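Local coordinates for protein DNMT2 (Spodoptera frugiperda, PDB 4H0N) that probably methylates cytosine 38 in the anticodon loop of tRNA(Asp), and probably cytosines in DNA, with S-adenosyl-L-methionine as methyl donor, at residues 15-20 against 27-32; 157-162 against 292-297; 187-192 against 324-329. The protein carries 3 engineered substitutions. One frame throughout, in Å; residues are numbered along the deposited sequence.

Interaction 1 of 3, residues 15-20 against 27-32; sequences GMHCAW and GEIVAA
His17 of helix 15-20 faces Ile29 of strand 27-32 where the two segments run nearly antiparallel, their axes 161° apart and 9.7 Å from each other at closest approach. Ile29 points from the strand toward the helix, and its CG1 stands almost exactly over the middle of the imidazole, 3.6 Å from the centroid of the His17 ring and only 6° off the ring normal. This is a CH-pi contact with a methylene in the role of donor; all five ring atoms lie at similar distances from it, CD2 of His17 being nearest to CG1 of Ile29 at 3.6 Å. The ring reaches this place because its CG is anti to the backbone N (chi1 -164°), which carries it over to the strand although the bond leaving its CA does not aim there. Its ND1 is hydrogen-bonded to the hydroxyl of Tyr43, and Phe47 stacks on the ring; these neighbours together probably hold its orientation.

The contact lies within a beta-alpha-beta unit: strand 4-9, helix 15-23 and strand 27-33, the first of the Rossmann-like methyltransferase fold, and Ile6 of strand 4-9 also touches Ile29. At the start of the helix, the backbone N of Gly15 donates to the OXT of bound S-adenosyl-L-homocysteine.

About one turn after His17, Trp20 lays its indole edge against the beginning of the strand. NE1 of Trp20 gives a weak, bent hydrogen bond to O of Gly27 (3.2 Å), while CZ2 of Trp20 rests 3.8 Å from CA of Gly27.

Interaction 2 of 3, residues 157-162 against 292-297; sequences NSRLRY and MIMCFP
Arg159 and Met294 meet because one side chain is stretched out and the other is bent: Arg159 turns CG anti to its own N (chi1 -160°) and stays extended as far as NE, whereas Met294 folds at its last torsion (chi3 74°) and swings CE onto the guanidinium. Met294 follows directly on helix 287-293, whose end is closed by a Schellman motif with Cys295, at positive phi, as its C-prime residue; N of Cys295 bonds to O of Met292 at 3.0 Å and N of Phe296 to O of Leu291.

CE of Met294 sits over the centre of one guanidinium face, 3.5 Å from CZ of Arg159. On the opposite face lies NH2 of Arg161, two residues further along the chain, so the methyl CE covers one face and the NH2 end of Arg161 the other. The polar rim of Arg159 is engaged as well: NH2 donates to O of Ser318, a residue that probably binds the cofactor product, and more weakly to O of Gly316, while NH1 makes a weak bond to O of Phe233. These carbonyls, together with the groups over both faces, should restrict rotation of the group.

A smaller apolar contact adds to the packing between the approach to strand 161-168 and the helix end. Asn157, whose ND2 is hydrogen-bonded to OG of Ser230, crosses Ile293 at about a right angle, its CB 3.8 Å from CG2 of Ile293.

Interaction 3 of 3, residues 187-192 against 324-329; sequences KDFGVP and ISELLK
A carboxylate oxygen set against the rim of an aromatic ring is the distinctive feature here: OE1 of Glu326 lies at the edge of Phe189, in the ring plane, 3.3 Å from CZ. The contact joins the long loop that follows strand 161-168 to helix 321-332, the last helix of this Rossmann-like methyltransferase fold, at the protein surface and away from the cofactor pocket and the active site. Phe189 and Glu326 approach from opposite directions, and their ring and carboxylate planes stand 79° apart. At that edge the oxygen faces the ring's slightly positive C-H rim rather than its electron-rich face, an arrangement that is probably mildly favourable.

Glu326 curls to get there: the bend at chi2 (-57°) turns the carboxylate to the ring edge, and CG, placed by chi1, is itself 3.5 Å from CZ of Phe189. The other oxygen, OE2, forms a weak salt bridge with NZ of Lys329, at 3.4 Å, from the same helix. Together the lysine and the ring edge flank the carboxylate.

Lys187 adds its aliphatic part. CG lies over one face of Phe189, displaced toward the rim, and CD passes 3.8 Å from OE1 of Glu326. Its ammonium is not in contact with that carboxylate, although the opposite charges may attract at longer range. An Asx turn brackets Phe189: N of Gly190 donates to OD1 of Asp188 at 2.9 Å, meeting the oxygen from above the carboxylate plane.

One local and two sequence-distant contacts are gathered here around one Rossmann-like core. Interaction 1 comes first along the chain; interactions 2 and 3 cross, their segments alternating. Centres lie about 17 Å apart between interactions 1 and 2, 19 Å between 1 and 3, and 11 Å between 2 and 3. Helix 15-23 is the common neighbour: Phe296 and Pro297 pack on Cys18, while Ile324 and Leu328 of helix 321-332 rest on Met16, Ala19 and Trp20. Strands 27-33 and 161-168 belong to the same mixed sheet. Gly15 binds the cofactor product, the side chain of Met294 is about 7 Å from it, and interaction 3 is a small surface contact between a loop and helix 321-332.

Interaction 1 of 3, residues 15-20 against 27-32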
loop_
_atom_site.group_PDB
_atom_site.type_symbol
_atom_site.label_atom_id
_atom_site.label_comp_id
_atom_site.label_asym_id
_atom_site.label_seq_id
_atom_site.Cartn_x
_atom_site.Cartn_y
_atom_site.Cartn_z
ATOM N N GLY A 15 4.429 0.845 -6.713
ATOM C CA GLY A 15 4.724 1.762 -5.626
ATOM C C GLY A 15 6.162 1.635 -5.157
ATOM O O GLY A 15 6.809 2.627 -4.817
ATOM N N MET A 16 6.655 0.400 -5.138
ATOM C CA MET A 16 8.043 0.123 -4.802
ATOM C C MET A 16 8.974 0.915 -5.713
ATOM O O MET A 16 9.861 1.629 -5.243
ATOM C CB MET A 16 8.320 -1.370 -4.954
ATOM C CG MET A 16 7.567 -2.243 -3.972
ATOM S SD MET A 16 8.091 -1.941 -2.276
ATOM C CE MET A 16 7.443 -3.389 -1.450
ATOM N N HIS A 17 8.750 0.787 -7.018
ATOM C CA HIS A 17 9.521 1.496 -8.031
ATOM C C HIS A 17 9.491 3.003 -7.789
ATOM O O HIS A 17 10.500 3.688 -7.949
ATOM C CB HIS A 17 8.961 1.172 -9.414
ATOM C CG HIS A 17 9.879 1.513 -10.542
ATOM N ND1 HIS A 17 9.748 0.963 -11.799
ATOM C CD2 HIS A 17 10.943 2.354 -10.610
ATOM C CE1 HIS A 17 10.691 1.447 -12.590
ATOM N NE2 HIS A 17 11.423 2.290 -11.896
ATOM N N CYS A 18 8.331 3.516 -7.395
ATOM C CA CYS A 18 8.208 4.931 -7.086
ATOM C C CYS A 18 9.005 5.303 -5.850
ATOM O O CYS A 18 9.540 6.403 -5.759
ATOM C CB CYS A 18 6.744 5.312 -6.894
ATOM S SG CYS A 18 5.876 5.566 -8.437
ATOM N N ALA A 19 9.081 4.374 -4.905
ATOM C CA ALA A 19 9.763 4.618 -3.645
ATOM C C ALA A 19 11.283 4.554 -3.806
ATOM O O ALA A 19 12.020 5.287 -3.141
ATOM C CB ALA A 19 9.289 3.628 -2.593
ATOM N N TRP A 20 11.745 3.680 -4.692
ATOM C CA TRP A 20 13.172 3.560 -4.967
ATOM C C TRP A 20 13.736 4.861 -5.532
ATOM O O TRP A 20 14.849 5.263 -5.193
ATOM C CB TRP A 20 13.442 2.416 -5.942
ATOM C CG TRP A 20 14.897 2.233 -6.204
ATOM C CD1 TRP A 20 15.591 2.627 -7.313
ATOM C CD2 TRP A 20 15.852 1.632 -5.325
ATOM N NE1 TRP A 20 16.916 2.297 -7.180
ATOM C CE2 TRP A 20 17.102 1.688 -5.965
ATOM C CE3 TRP A 20 15.766 1.046 -4.057
ATOM C CZ2 TRP A 20 18.261 1.182 -5.384
ATOM C CZ3 TRP A 20 16.917 0.542 -3.482
ATOM C CH2 TRP A 20 18.148 0.613 -4.144
ATOM N N GLY A 27 20.447 2.580 -8.390
ATOM C CA GLY A 27 19.953 1.283 -8.816
ATOM C C GLY A 27 18.867 1.280 -9.876
ATOM O O GLY A 27 18.155 2.263 -10.078
ATOM N N GLU A 28 18.743 0.145 -10.554
ATOM C CA GLU A 28 17.720 -0.044 -11.568
ATOM C C GLU A 28 16.773 -1.151 -11.123
ATOM O O GLU A 28 17.152 -2.023 -10.341
ATOM C CB GLU A 28 18.365 -0.425 -12.903
ATOM C CG GLU A 28 17.927 0.436 -14.077
ATOM C CD GLU A 28 17.476 -0.384 -15.275
ATOM O OE1 GLU A 28 17.815 -1.584 -15.342
ATOM O OE2 GLU A 28 16.773 0.174 -16.146
ATOM N N ILE A 29 15.536 -1.102 -11.609
ATOM C CA ILE A 29 14.625 -2.229 -11.476
ATOM C C ILE A 29 14.831 -3.104 -12.704
ATOM O O ILE A 29 14.439 -2.734 -13.809
ATOM C CB ILE A 29 13.155 -1.779 -11.434
ATOM C CG1 ILE A 29 12.947 -0.675 -10.386
ATOM C CG2 ILE A 29 12.238 -2.976 -11.198
ATOM C CD1 ILE A 29 12.928 -1.155 -8.954
ATOM N N VAL A 30 15.465 -4.255 -12.518
ATOM C CA VAL A 30 15.767 -5.122 -13.647
ATOM C C VAL A 30 14.566 -5.981 -14.006
ATOM O O VAL A 30 14.484 -6.512 -15.112
ATOM C CB VAL A 30 17.001 -6.029 -13.381
ATOM C CG1 VAL A 30 18.177 -5.192 -12.910
ATOM C CG2 VAL A 30 16.676 -7.114 -12.364
ATOM N N ALA A 31 13.637 -6.113 -13.065
ATOM C CA ALA A 31 12.475 -6.969 -13.265
ATOM C C ALA A 31 11.384 -6.700 -12.236
ATOM O O ALA A 31 11.672 -6.518 -11.050
ATOM C CB ALA A 31 12.881 -8.436 -13.232
ATOM N N ALA A 32 10.138 -6.671 -12.712
ATOM C CA ALA A 32 8.969 -6.558 -11.856
ATOM C C ALA A 32 8.016 -7.681 -12.233
ATOM O O ALA A 32 7.760 -7.906 -13.416
ATOM C CB ALA A 32 8.310 -5.215 -12.052
#

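Interaction 2 of 3, residues 157-162 against 292-297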
loop_
_atom_site.group_PDB
_atom_site.type_symbol
_atom_site.label_atom_id
_atom_site.label_comp_id
_atom_site.label_asym_id
_atom_site.label_seq_id
_atom_site.Cartn_x
_atom_site.Cartn_y
_atom_site.Cartn_z
ATOM N N ASN A 157 -2.510 10.289 6.892
ATOM C CA ASN A 157 -3.237 9.087 6.514
ATOM C C ASN A 157 -2.821 7.902 7.376
ATOM O O ASN A 157 -1.647 7.754 7.723
ATOM C CB ASN A 157 -3.024 8.772 5.028
ATOM C CG ASN A 157 -3.744 7.512 4.588
ATOM O OD1 ASN A 157 -3.121 6.481 4.339
ATOM N ND2 ASN A 157 -5.063 7.586 4.498
ATOM N N SER A 158 -3.797 7.074 7.732
ATOM C CA SER A 158 -3.530 5.846 8.464
ATOM C C SER A 158 -3.350 4.683 7.497
ATOM O O SER A 158 -4.125 4.516 6.560
ATOM C CB SER A 158 -4.657 5.536 9.450
ATOM O OG SER A 158 -4.674 6.467 10.515
ATOM N N ARG A 159 -2.317 3.886 7.726
ATOM C CA ARG A 159 -2.056 2.726 6.898
ATOM C C ARG A 159 -1.035 1.876 7.625
ATOM O O ARG A 159 0.109 1.723 7.188
ATOM C CB ARG A 159 -1.547 3.143 5.516
ATOM C CG ARG A 159 -1.697 2.069 4.450
ATOM C CD ARG A 159 -1.376 2.624 3.075
ATOM N NE ARG A 159 -1.361 1.591 2.045
ATOM C CZ ARG A 159 -2.435 1.179 1.378
ATOM N NH1 ARG A 159 -3.629 1.702 1.634
ATOM N NH2 ARG A 159 -2.315 0.237 0.452
ATOM N N LEU A 160 -1.466 1.347 8.762
ATOM C CA LEU A 160 -0.636 0.503 9.595
ATOM C C LEU A 160 -0.232 -0.763 8.834
ATOM O O LEU A 160 -1.081 -1.542 8.397
ATOM C CB LEU A 160 -1.389 0.155 10.880
ATOM C CG LEU A 160 -0.601 -0.540 11.990
ATOM C CD1 LEU A 160 0.710 0.194 12.283
ATOM C CD2 LEU A 160 -1.452 -0.641 13.238
ATOM N N ARG A 161 1.074 -0.943 8.669
ATOM C CA ARG A 161 1.618 -2.068 7.922
ATOM C C ARG A 161 2.852 -2.650 8.610
ATOM O O ARG A 161 3.556 -1.962 9.357
ATOM C CB ARG A 161 2.001 -1.629 6.512
ATOM C CG ARG A 161 0.837 -1.218 5.643
ATOM C CD ARG A 161 -0.101 -2.383 5.456
ATOM N NE ARG A 161 -0.921 -2.251 4.257
ATOM C CZ ARG A 161 -2.136 -1.710 4.235
ATOM N NH1 ARG A 161 -2.676 -1.237 5.350
ATOM N NH2 ARG A 161 -2.811 -1.642 3.095
ATOM N N TYR A 162 3.106 -3.926 8.346
ATOM C CA TYR A 162 4.307 -4.596 8.812
ATOM C C TYR A 162 5.416 -4.387 7.797
ATOM O O TYR A 162 5.173 -4.426 6.591
ATOM C CB TYR A 162 4.037 -6.092 8.976
ATOM C CG TYR A 162 5.277 -6.934 9.163
ATOM C CD1 TYR A 162 5.765 -7.217 10.433
ATOM C CD2 TYR A 162 5.959 -7.458 8.068
ATOM C CE1 TYR A 162 6.898 -7.995 10.605
ATOM C CE2 TYR A 162 7.089 -8.227 8.230
ATOM C CZ TYR A 162 7.553 -8.497 9.497
ATOM O OH TYR A 162 8.682 -9.268 9.649
ATOM N N MET A 292 -1.688 11.188 -4.416
ATOM C CA MET A 292 -0.931 12.209 -3.689
ATOM C C MET A 292 -0.898 11.905 -2.200
ATOM O O MET A 292 0.120 12.105 -1.538
ATOM C CB MET A 292 -1.540 13.592 -3.901
ATOM C CG MET A 292 -1.355 14.172 -5.285
ATOM S SD MET A 292 0.378 14.309 -5.740
ATOM C CE MET A 292 0.384 13.364 -7.266
ATOM N N ILE A 293 -2.025 11.435 -1.680
ATOM C CA ILE A 293 -2.115 10.988 -0.296
ATOM C C ILE A 293 -1.158 9.825 -0.012
ATOM O O ILE A 293 -0.535 9.775 1.047
ATOM C CB ILE A 293 -3.562 10.587 0.068
ATOM C CG1 ILE A 293 -4.436 11.835 0.176
ATOM C CG2 ILE A 293 -3.605 9.812 1.379
ATOM C CD1 ILE A 293 -5.927 11.548 0.206
ATOM N N MET A 294 -1.029 8.903 -0.962
ATOM C CA MET A 294 -0.107 7.779 -0.793
ATOM C C MET A 294 1.312 8.135 -1.240
ATOM O O MET A 294 2.165 7.263 -1.407
ATOM C CB MET A 294 -0.621 6.540 -1.516
ATOM C CG MET A 294 -1.914 6.012 -0.933
ATOM S SD MET A 294 -2.494 4.549 -1.792
ATOM C CE MET A 294 -1.339 3.328 -1.179
ATOM N N CYS A 295 1.535 9.432 -1.431
ATOM C CA CYS A 295 2.853 9.999 -1.692
ATOM C C CYS A 295 3.488 9.535 -2.993
ATOM O O CYS A 295 4.709 9.440 -3.091
ATOM C CB CYS A 295 3.790 9.757 -0.508
ATOM S SG CYS A 295 3.194 10.489 1.031
ATOM N N PHE A 296 2.667 9.248 -3.992
ATOM C CA PHE A 296 3.195 9.031 -5.330
ATOM C C PHE A 296 3.613 10.383 -5.902
ATOM O O PHE A 296 3.111 11.425 -5.470
ATOM C CB PHE A 296 2.151 8.376 -6.230
ATOM C CG PHE A 296 2.046 6.887 -6.058
ATOM C CD1 PHE A 296 1.521 6.341 -4.898
ATOM C CD2 PHE A 296 2.447 6.028 -7.072
ATOM C CE1 PHE A 296 1.409 4.965 -4.746
ATOM C CE2 PHE A 296 2.338 4.651 -6.925
ATOM C CZ PHE A 296 1.819 4.122 -5.760
ATOM N N PRO A 297 4.551 10.378 -6.860
ATOM C CA PRO A 297 4.952 11.640 -7.491
ATOM C C PRO A 297 3.932 12.112 -8.531
ATOM O O PRO A 297 3.123 11.317 -9.005
ATOM C CB PRO A 297 6.290 11.291 -8.156
ATOM C CG PRO A 297 6.221 9.824 -8.406
ATOM C CD PRO A 297 5.384 9.241 -7.294
#

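Interaction 3 of 3, residues 187-192 against 324-329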
loop_
_atom_site.group_PDB
_atom_site.type_symbol
_atom_site.label_atom_id
_atom_site.label_comp_id
_atom_site.label_asym_id
_atom_site.label_seq_id
_atom_site.Cartn_x
_atom_site.Cartn_y
_atom_site.Cartn_z
ATOM N N LYS A 187 14.177 9.039 12.546
ATOM C CA LYS A 187 13.937 10.361 11.993
ATOM C C LYS A 187 12.520 10.814 12.331
ATOM O O LYS A 187 11.554 10.095 12.069
ATOM C CB LYS A 187 14.138 10.326 10.476
ATOM C CG LYS A 187 13.889 11.645 9.778
ATOM C CD LYS A 187 14.345 11.583 8.329
ATOM C CE LYS A 187 14.044 12.882 7.603
ATOM N NZ LYS A 187 14.474 14.053 8.407
ATOM N N ASP A 188 12.405 12.001 12.924
ATOM C CA ASP A 188 11.106 12.571 13.272
ATOM C C ASP A 188 10.637 13.514 12.167
ATOM O O ASP A 188 11.353 14.449 11.792
ATOM C CB ASP A 188 11.193 13.322 14.603
ATOM C CG ASP A 188 9.834 13.528 15.258
ATOM O OD1 ASP A 188 8.809 13.529 14.540
ATOM O OD2 ASP A 188 9.792 13.691 16.498
ATOM N N PHE A 189 9.436 13.270 11.650
ATOM C CA PHE A 189 8.897 14.096 10.574
ATOM C C PHE A 189 7.913 15.138 11.085
ATOM O O PHE A 189 7.383 15.933 10.312
ATOM C CB PHE A 189 8.251 13.228 9.496
ATOM C CG PHE A 189 9.224 12.341 8.773
ATOM C CD1 PHE A 189 9.568 11.099 9.288
ATOM C CD2 PHE A 189 9.796 12.748 7.576
ATOM C CE1 PHE A 189 10.464 10.278 8.624
ATOM C CE2 PHE A 189 10.691 11.930 6.904
ATOM C CZ PHE A 189 11.026 10.695 7.430
ATOM N N GLY A 190 7.681 15.133 12.392
ATOM C CA GLY A 190 6.807 16.114 13.012
ATOM C C GLY A 190 5.332 15.798 12.852
ATOM O O GLY A 190 4.923 14.646 12.894
ATOM N N VAL A 191 4.527 16.834 12.668
ATOM C CA VAL A 191 3.086 16.666 12.553
ATOM C C VAL A 191 2.683 16.644 11.084
ATOM O O VAL A 191 3.147 17.479 10.310
ATOM C CB VAL A 191 2.362 17.798 13.298
ATOM C CG1 VAL A 191 0.878 17.825 12.958
ATOM C CG2 VAL A 191 2.579 17.646 14.798
ATOM N N PRO A 192 1.835 15.674 10.688
ATOM C CA PRO A 192 1.408 15.573 9.288
ATOM C C PRO A 192 0.770 16.873 8.826
ATOM O O PRO A 192 0.083 17.530 9.608
ATOM C CB PRO A 192 0.357 14.456 9.320
ATOM C CG PRO A 192 0.681 13.658 10.526
ATOM C CD PRO A 192 1.205 14.640 11.529
ATOM N N ILE A 324 8.261 3.687 2.425
ATOM C CA ILE A 324 9.205 2.719 1.870
ATOM C C ILE A 324 10.527 3.380 1.496
ATOM O O ILE A 324 11.604 2.812 1.700
ATOM C CB ILE A 324 8.610 1.985 0.656
ATOM C CG1 ILE A 324 7.430 1.133 1.103
ATOM C CG2 ILE A 324 9.652 1.108 -0.023
ATOM C CD1 ILE A 324 6.835 0.364 -0.001
ATOM N N SER A 325 10.434 4.591 0.960
ATOM C CA SER A 325 11.611 5.373 0.638
ATOM C C SER A 325 12.450 5.584 1.898
ATOM O O SER A 325 13.681 5.465 1.872
ATOM C CB SER A 325 11.196 6.709 0.031
ATOM O OG SER A 325 12.317 7.409 -0.478
ATOM N N GLU A 326 11.782 5.870 3.010
ATOM C CA GLU A 326 12.482 6.046 4.280
ATOM C C GLU A 326 13.121 4.763 4.812
ATOM O O GLU A 326 14.185 4.811 5.424
ATOM C CB GLU A 326 11.562 6.672 5.331
ATOM C CG GLU A 326 11.199 8.116 5.027
ATOM C CD GLU A 326 12.423 9.007 4.877
ATOM O OE1 GLU A 326 13.306 8.980 5.764
ATOM O OE2 GLU A 326 12.508 9.731 3.862
ATOM N N LEU A 327 12.474 3.622 4.586
ATOM C CA LEU A 327 13.023 2.338 5.019
ATOM C C LEU A 327 14.177 1.923 4.114
ATOM O O LEU A 327 15.166 1.348 4.577
ATOM C CB LEU A 327 11.943 1.254 5.027
ATOM C CG LEU A 327 10.844 1.346 6.087
ATOM C CD1 LEU A 327 9.748 0.346 5.794
ATOM C CD2 LEU A 327 11.405 1.114 7.474
ATOM N N LEU A 328 14.047 2.219 2.822
ATOM C CA LEU A 328 15.128 1.976 1.867
ATOM C C LEU A 328 16.400 2.723 2.262
ATOM O O LEU A 328 17.495 2.169 2.169
ATOM C CB LEU A 328 14.707 2.346 0.441
ATOM C CG LEU A 328 13.786 1.359 -0.284
ATOM C CD1 LEU A 328 13.282 1.952 -1.590
ATOM C CD2 LEU A 328 14.505 0.054 -0.543
ATOM N N LYS A 329 16.255 3.970 2.709
ATOM C CA LYS A 329 17.401 4.731 3.213
ATOM C C LYS A 329 18.049 4.017 4.392
ATOM O O LYS A 329 19.273 3.908 4.467
ATOM C CB LYS A 329 16.993 6.146 3.628
ATOM C CG LYS A 329 16.571 7.022 2.470
ATOM C CD LYS A 329 16.028 8.353 2.952
ATOM C CE LYS A 329 15.245 9.035 1.850
ATOM N NZ LYS A 329 15.225 10.511 2.017
#